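Local coordinates for protein SidF, inhibitor of growth family, member 3 (Legionella pneumophila subsp. pneumophila, PDB 4FYE) that probably removes the 3-phosphate from phosphatidylinositol 3,4,5-trisphosphate, as the phosphoinositide phosphatase domain of a Legionella protein, at residues D465-L476 / Q567-Q578. The protein carries 1 engineered substitution. Sequence-based numbering, arbitrary orientation.
Sequences DYDKAGALHTLL and QINKALQELKEQ
Leu472 fits as a knob into the hole formed by Ile568, Ala571, Leu572 and Leu575, and this is the tight part of the contact. Its CD1 meets CD1 of Leu575 at 3.9 Å, the two side chains crossing at about a right angle. One turn on, the CD2 methyl of Leu476 reaches CG2 of Ile568 at 3.8 Å, while Leu475 lays CD1 4.3 Å from CB of Ala571. The small Ala571 lets Leu472 and Leu475 settle against its CB; the two helix axes approach to 8.7 Å and run nearly antiparallel, at 157°.

Toward Tyr466 and Lys468 the contact turns polar. Gln578, extended beyond CG, brings its OE1 to the backbone N of Lys468 at 3.2 Å; the bond is fairly straight at the hydrogen (159°), but the donor stands above the amide plane. The amide also lies at the edge of the Tyr466 ring, nearly perpendicular to it.

The solvent side is looser. A bend at chi2 (-55°) swings CD of Lys468 alongside Glu574, over its CB and 3.6 Å from its OE1, yet NZ of Lys468 stays 4.3 Å from that OE1, too far for a salt bridge.

On the buried flank, helix 590-614 packs on Leu472, Ile568 and Leu572, and helix 438-458 touches Leu476. Helix 467-476 lies along the long helix 522-583, among these neighbours, about 33 Å from the centre of the chain (centre to centre).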
# COMPACT_ATOMS: atom_id res chain seq x y z
N ASP A 465 -1.57 -26.41 -27.89
CA ASP A 465 -0.42 -27.34 -27.99
C ASP A 465 0.08 -27.75 -26.61
O ASP A 465 1.09 -28.46 -26.49
CB ASP A 465 0.70 -26.66 -28.78
CG ASP A 465 0.21 -25.43 -29.50
OD1 ASP A 465 0.07 -24.36 -28.83
OD2 ASP A 465 -0.08 -25.56 -30.71
N TYR A 466 -0.66 -27.31 -25.59
CA TYR A 466 -0.35 -27.56 -24.20
C TYR A 466 -1.60 -28.14 -23.53
O TYR A 466 -2.54 -27.43 -23.15
CB TYR A 466 0.09 -26.23 -23.58
CG TYR A 466 1.12 -25.50 -24.44
CD1 TYR A 466 0.74 -24.54 -25.40
CD2 TYR A 466 2.48 -25.79 -24.30
CE1 TYR A 466 1.67 -23.87 -26.14
CE2 TYR A 466 3.43 -25.14 -25.07
CZ TYR A 466 3.02 -24.19 -25.96
OH TYR A 466 3.94 -23.52 -26.59
N ASP A 467 -1.63 -29.45 -23.44
CA ASP A 467 -2.82 -30.16 -23.02
C ASP A 467 -2.87 -30.29 -21.51
O ASP A 467 -3.91 -30.65 -20.96
CB ASP A 467 -2.88 -31.54 -23.66
CG ASP A 467 -1.49 -32.09 -23.93
OD1 ASP A 467 -0.86 -31.56 -24.87
OD2 ASP A 467 -1.04 -33.03 -23.22
N LYS A 468 -1.76 -29.99 -20.84
CA LYS A 468 -1.72 -30.10 -19.37
C LYS A 468 -2.38 -28.89 -18.75
O LYS A 468 -2.66 -28.87 -17.56
CB LYS A 468 -0.30 -30.29 -18.83
CG LYS A 468 0.36 -31.64 -19.12
CD LYS A 468 -0.44 -32.85 -18.64
CE LYS A 468 -0.18 -34.07 -19.51
NZ LYS A 468 -1.29 -35.07 -19.48
N ALA A 469 -2.61 -27.88 -19.59
CA ALA A 469 -3.28 -26.66 -19.18
C ALA A 469 -4.78 -26.89 -19.17
O ALA A 469 -5.46 -26.57 -18.19
CB ALA A 469 -2.91 -25.50 -20.10
N GLY A 470 -5.28 -27.47 -20.26
CA GLY A 470 -6.68 -27.87 -20.31
C GLY A 470 -7.00 -28.70 -19.08
O GLY A 470 -7.97 -28.42 -18.36
N ALA A 471 -6.17 -29.71 -18.82
CA ALA A 471 -6.40 -30.63 -17.73
C ALA A 471 -6.38 -29.92 -16.36
O ALA A 471 -7.01 -30.39 -15.42
CB ALA A 471 -5.38 -31.75 -17.78
N LEU A 472 -5.69 -28.79 -16.24
CA LEU A 472 -5.66 -28.06 -14.96
C LEU A 472 -6.94 -27.25 -14.85
O LEU A 472 -7.63 -27.23 -13.81
CB LEU A 472 -4.45 -27.11 -14.91
CG LEU A 472 -3.74 -26.86 -13.58
CD1 LEU A 472 -3.04 -25.52 -13.66
CD2 LEU A 472 -4.61 -26.94 -12.31
N HIS A 473 -7.25 -26.61 -15.97
CA HIS A 473 -8.41 -25.76 -16.08
C HIS A 473 -9.63 -26.54 -15.65
O HIS A 473 -10.33 -26.10 -14.74
CB HIS A 473 -8.52 -25.27 -17.51
CG HIS A 473 -9.69 -24.38 -17.76
ND1 HIS A 473 -10.73 -24.29 -16.91
CD2 HIS A 473 -9.99 -23.54 -18.83
CE1 HIS A 473 -11.63 -23.43 -17.39
NE2 HIS A 473 -11.18 -22.97 -18.57
N THR A 474 -9.88 -27.70 -16.29
CA THR A 474 -11.01 -28.61 -15.96
C THR A 474 -11.15 -28.74 -14.45
O THR A 474 -12.24 -28.53 -13.91
CB THR A 474 -10.83 -30.01 -16.57
OG1 THR A 474 -11.10 -29.95 -17.97
CG2 THR A 474 -11.78 -31.07 -15.92
N LEU A 475 -10.04 -29.07 -13.79
CA LEU A 475 -10.02 -29.26 -12.35
C LEU A 475 -10.26 -27.99 -11.54
O LEU A 475 -10.89 -28.04 -10.47
CB LEU A 475 -8.71 -29.91 -11.92
CG LEU A 475 -8.42 -31.31 -12.52
CD1 LEU A 475 -7.19 -31.91 -11.87
CD2 LEU A 475 -9.60 -32.28 -12.39
N LEU A 476 -9.80 -26.85 -12.06
CA LEU A 476 -9.90 -25.61 -11.30
C LEU A 476 -11.27 -25.02 -11.36
O LEU A 476 -11.61 -24.17 -10.54
CB LEU A 476 -8.90 -24.56 -11.78
CG LEU A 476 -7.46 -24.72 -11.30
CD1 LEU A 476 -6.84 -23.34 -11.26
CD2 LEU A 476 -7.36 -25.43 -9.94
N GLN A 567 -4.57 -34.03 -6.75
CA GLN A 567 -4.43 -34.00 -8.21
C GLN A 567 -4.27 -32.60 -8.80
O GLN A 567 -3.63 -32.42 -9.85
CB GLN A 567 -5.62 -34.65 -8.93
CG GLN A 567 -6.34 -35.78 -8.22
CD GLN A 567 -7.73 -36.01 -8.81
OE1 GLN A 567 -8.69 -36.25 -8.07
NE2 GLN A 567 -7.85 -35.92 -10.14
N ILE A 568 -4.91 -31.61 -8.18
CA ILE A 568 -4.75 -30.25 -8.64
C ILE A 568 -3.25 -29.99 -8.65
O ILE A 568 -2.70 -29.47 -9.62
CB ILE A 568 -5.53 -29.30 -7.74
CG1 ILE A 568 -7.04 -29.48 -8.00
CG2 ILE A 568 -5.12 -27.87 -8.03
CD1 ILE A 568 -7.95 -28.98 -6.89
N ASN A 569 -2.58 -30.47 -7.61
CA ASN A 569 -1.14 -30.30 -7.48
C ASN A 569 -0.30 -31.11 -8.47
O ASN A 569 0.59 -30.57 -9.12
CB ASN A 569 -0.70 -30.61 -6.04
CG ASN A 569 -1.25 -29.61 -5.02
OD1 ASN A 569 -1.60 -28.48 -5.34
ND2 ASN A 569 -1.34 -30.04 -3.77
N LYS A 570 -0.58 -32.42 -8.57
CA LYS A 570 0.09 -33.25 -9.57
C LYS A 570 -0.10 -32.61 -10.95
O LYS A 570 0.84 -32.59 -11.74
CB LYS A 570 -0.38 -34.71 -9.54
CG LYS A 570 0.44 -35.73 -10.36
CD LYS A 570 1.44 -36.56 -9.53
CE LYS A 570 2.56 -35.73 -8.87
NZ LYS A 570 3.55 -36.60 -8.16
N ALA A 571 -1.28 -32.04 -11.22
CA ALA A 571 -1.58 -31.38 -12.51
C ALA A 571 -0.79 -30.07 -12.73
O ALA A 571 -0.28 -29.83 -13.83
CB ALA A 571 -3.06 -31.10 -12.65
N LEU A 572 -0.71 -29.24 -11.69
CA LEU A 572 0.08 -27.99 -11.72
C LEU A 572 1.56 -28.29 -12.03
O LEU A 572 2.16 -27.66 -12.89
CB LEU A 572 -0.02 -27.32 -10.37
CG LEU A 572 -0.35 -25.82 -10.31
CD1 LEU A 572 -0.18 -25.33 -8.88
CD2 LEU A 572 0.47 -24.93 -11.23
N GLN A 573 2.11 -29.26 -11.34
CA GLN A 573 3.46 -29.75 -11.57
C GLN A 573 3.70 -30.31 -13.03
O GLN A 573 4.76 -30.08 -13.64
CB GLN A 573 3.75 -30.81 -10.50
CG GLN A 573 5.19 -31.29 -10.42
CD GLN A 573 5.32 -32.53 -9.56
OE1 GLN A 573 5.01 -33.66 -9.99
NE2 GLN A 573 5.78 -32.34 -8.33
N GLU A 574 2.74 -31.06 -13.58
CA GLU A 574 2.85 -31.50 -14.99
C GLU A 574 2.75 -30.28 -15.94
O GLU A 574 3.48 -30.21 -16.95
CB GLU A 574 1.81 -32.58 -15.37
CG GLU A 574 1.92 -33.94 -14.66
CD GLU A 574 0.75 -34.88 -14.97
OE1 GLU A 574 -0.33 -34.38 -15.34
OE2 GLU A 574 0.89 -36.13 -14.86
N LEU A 575 1.87 -29.32 -15.61
CA LEU A 575 1.81 -28.09 -16.41
C LEU A 575 3.18 -27.42 -16.42
O LEU A 575 3.67 -27.04 -17.49
CB LEU A 575 0.75 -27.11 -15.93
CG LEU A 575 0.08 -26.23 -17.01
CD1 LEU A 575 -0.34 -24.90 -16.40
CD2 LEU A 575 0.93 -25.97 -18.23
N LYS A 576 3.81 -27.33 -15.26
CA LYS A 576 5.13 -26.72 -15.15
C LYS A 576 6.11 -27.52 -16.01
O LYS A 576 6.83 -26.95 -16.84
CB LYS A 576 5.60 -26.67 -13.67
CG LYS A 576 6.83 -25.82 -13.39
CD LYS A 576 7.60 -26.28 -12.15
CE LYS A 576 8.78 -25.35 -11.84
NZ LYS A 576 8.37 -24.06 -11.23
N GLU A 577 6.12 -28.83 -15.82
CA GLU A 577 6.94 -29.75 -16.60
C GLU A 577 6.95 -29.47 -18.12
O GLU A 577 8.01 -29.53 -18.75
CB GLU A 577 6.56 -31.21 -16.30
CG GLU A 577 7.60 -31.96 -15.47
CD GLU A 577 7.03 -32.69 -14.26
OE1 GLU A 577 7.29 -32.25 -13.12
OE2 GLU A 577 6.31 -33.70 -14.42
N GLN A 578 5.79 -29.15 -18.71
CA GLN A 578 5.76 -28.92 -20.15
C GLN A 578 6.05 -27.47 -20.55
O GLN A 578 6.56 -27.20 -21.64
CB GLN A 578 4.46 -29.45 -20.80
CG GLN A 578 3.28 -28.50 -20.93
CD GLN A 578 2.17 -29.04 -21.84
OE1 GLN A 578 1.00 -28.64 -21.74
NE2 GLN A 578 2.52 -29.97 -22.73